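Local coordinates for RILP-like protein 2 (Mus musculus, PDB 4KP3), which takes part in cell shape control and neuronal morphogenesis, promoting dendritic spine formation and maintenance, and in protein transport, including transport out of primary cilia, at residues Glu20-Leu25 and Ile40-Arg46. Residues are numbered along the deposited sequence; the frame is centred on the assembly and turned at random.
Sequences EDEGAL and ISYVVGR
Bends in both side chains bring Glu20 and Arg46 together: the glutamate turns at chi2 (81°) and the long arginine bends at chi3 (-45°), bringing its guanidinium edge to the carboxylate. Glu20 OE1 accepts from Arg46 NH2 at 2.7 Å, from above the carboxylate plane, while the Arg46 NH1 to Glu20 OE2 bond is weak at 3.1 Å. With the two planes 75° apart, this salt bridge is twisted rather than a flat two-pronged pair, and Glu20 is poorly ordered. An alanine in place of Arg46 would probably leave the Glu20 carboxylate without its mate and free to turn. Asp21 occupies the N-cap position of helix 22-25, though its side chain makes no capping bond; both methyls of branched Val43 lie against this short side chain, CG1 3.6 Å from Asp21 CB. Deeper, small Ala24 lets Ile40 come close, CB to CG1 3.7 Å, and the longer side chain of Leu25 brings CD2 to 3.9 Å from Ile40 CD1. In this RH1 fragment the contact packs the first modelled turn, 22-25, against helix 34-49, whose Ile40 and Val44 also pack on helix 55-100, while Lys63 of the second subunit packs on Leu25 and Val43.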
loop_
_atom_site.group_PDB
_atom_site.type_symbol
_atom_site.label_atom_id
_atom_site.label_comp_id
_atom_site.label_asym_id
_atom_site.label_seq_id
_atom_site.Cartn_x
_atom_site.Cartn_y
_atom_site.Cartn_z
ATOM N N GLU E 20 -9.635 5.834 11.633
ATOM C CA GLU E 20 -8.621 5.828 12.683
ATOM C C GLU E 20 -7.366 6.547 12.211
ATOM O O GLU E 20 -6.509 6.912 13.015
ATOM C CB GLU E 20 -8.267 4.397 13.096
ATOM C CG GLU E 20 -9.428 3.581 13.640
ATOM C CD GLU E 20 -10.301 2.994 12.547
ATOM O OE1 GLU E 20 -10.017 3.240 11.355
ATOM O OE2 GLU E 20 -11.272 2.283 12.882
ATOM N N ASP E 21 -7.266 6.744 10.901
ATOM C CA ASP E 21 -6.099 7.379 10.302
ATOM C C ASP E 21 -6.502 8.618 9.512
ATOM O O ASP E 21 -5.685 9.203 8.800
ATOM C CB ASP E 21 -5.373 6.394 9.387
ATOM C CG ASP E 21 -6.217 5.969 8.197
ATOM O OD1 ASP E 21 -7.462 6.068 8.267
ATOM O OD2 ASP E 21 -5.628 5.528 7.190
ATOM N N GLU E 22 -7.771 8.996 9.643
ATOM C CA GLU E 22 -8.329 10.159 8.965
ATOM C C GLU E 22 -7.456 11.385 9.199
ATOM O O GLU E 22 -7.094 12.092 8.260
ATOM C CB GLU E 22 -9.755 10.417 9.466
ATOM C CG GLU E 22 -10.616 11.256 8.539
ATOM C CD GLU E 22 -12.092 11.178 8.893
ATOM O OE1 GLU E 22 -12.428 11.284 10.092
ATOM O OE2 GLU E 22 -12.914 11.000 7.969
ATOM N N GLY E 23 -7.103 11.614 10.459
ATOM C CA GLY E 23 -6.253 12.728 10.827
ATOM C C GLY E 23 -4.817 12.541 10.380
ATOM O O GLY E 23 -4.130 13.515 10.073
ATOM N N ALA E 24 -4.356 11.295 10.345
ATOM C CA ALA E 24 -2.998 11.020 9.884
ATOM C C ALA E 24 -2.865 11.282 8.378
ATOM O O ALA E 24 -2.036 12.082 7.952
ATOM C CB ALA E 24 -2.591 9.597 10.224
ATOM N N LEU E 25 -3.700 10.617 7.584
ATOM C CA LEU E 25 -3.667 10.764 6.131
ATOM C C LEU E 25 -3.888 12.207 5.674
ATOM O O LEU E 25 -3.395 12.610 4.622
ATOM C CB LEU E 25 -4.715 9.860 5.477
ATOM C CG LEU E 25 -4.569 8.342 5.617
ATOM C CD1 LEU E 25 -5.727 7.646 4.926
ATOM C CD2 LEU E 25 -3.252 7.866 5.040
ATOM N N ILE E 40 -1.496 4.824 10.458
ATOM C CA ILE E 40 -1.718 4.505 9.051
ATOM C C ILE E 40 -1.442 3.029 8.787
ATOM O O ILE E 40 -2.177 2.368 8.051
ATOM C CB ILE E 40 -0.809 5.359 8.136
ATOM C CG1 ILE E 40 -1.160 6.842 8.260
ATOM C CG2 ILE E 40 -0.923 4.920 6.679
ATOM C CD1 ILE E 40 -0.200 7.765 7.517
ATOM N N SER E 41 -0.381 2.519 9.401
ATOM C CA SER E 41 0.016 1.126 9.229
ATOM C C SER E 41 -1.074 0.156 9.669
ATOM O O SER E 41 -1.317 -0.857 9.009
ATOM C CB SER E 41 1.295 0.840 10.014
ATOM O OG SER E 41 2.333 1.727 9.643
ATOM N N TYR E 42 -1.727 0.462 10.788
ATOM C CA TYR E 42 -2.766 -0.422 11.293
ATOM C C TYR E 42 -3.953 -0.517 10.343
ATOM O O TYR E 42 -4.414 -1.615 10.031
ATOM C CB TYR E 42 -3.246 -0.011 12.689
ATOM C CG TYR E 42 -4.435 -0.823 13.141
ATOM C CD1 TYR E 42 -4.328 -2.195 13.337
ATOM C CD2 TYR E 42 -5.668 -0.226 13.357
ATOM C CE1 TYR E 42 -5.416 -2.950 13.736
ATOM C CE2 TYR E 42 -6.764 -0.971 13.765
ATOM C CZ TYR E 42 -6.632 -2.332 13.952
ATOM O OH TYR E 42 -7.717 -3.076 14.355
ATOM N N VAL E 43 -4.446 0.625 9.874
ATOM C CA VAL E 43 -5.635 0.598 9.030
ATOM C C VAL E 43 -5.345 0.057 7.626
ATOM O O VAL E 43 -6.200 -0.587 7.022
ATOM C CB VAL E 43 -6.386 1.952 8.999
ATOM C CG1 VAL E 43 -5.840 2.889 10.060
ATOM C CG2 VAL E 43 -6.326 2.576 7.626
ATOM N N VAL E 44 -4.138 0.293 7.123
ATOM C CA VAL E 44 -3.731 -0.314 5.861
ATOM C C VAL E 44 -3.625 -1.828 6.049
ATOM O O VAL E 44 -4.034 -2.601 5.180
ATOM C CB VAL E 44 -2.402 0.288 5.332
ATOM C CG1 VAL E 44 -1.766 -0.617 4.293
ATOM C CG2 VAL E 44 -2.639 1.675 4.754
ATOM N N GLY E 45 -3.099 -2.242 7.200
ATOM C CA GLY E 45 -3.042 -3.650 7.561
ATOM C C GLY E 45 -4.402 -4.331 7.560
ATOM O O GLY E 45 -4.545 -5.437 7.038
ATOM N N ARG E 46 -5.403 -3.669 8.138
ATOM C CA ARG E 46 -6.764 -4.204 8.170
ATOM C C ARG E 46 -7.313 -4.404 6.769
ATOM O O ARG E 46 -7.912 -5.435 6.457
ATOM C CB ARG E 46 -7.705 -3.265 8.933
ATOM C CG ARG E 46 -7.518 -3.237 10.432
ATOM C CD ARG E 46 -8.727 -2.603 11.110
ATOM N NE ARG E 46 -9.173 -1.387 10.430
ATOM C CZ ARG E 46 -9.594 -0.289 11.051
ATOM N NH1 ARG E 46 -9.624 -0.243 12.378
ATOM N NH2 ARG E 46 -9.982 0.766 10.347
#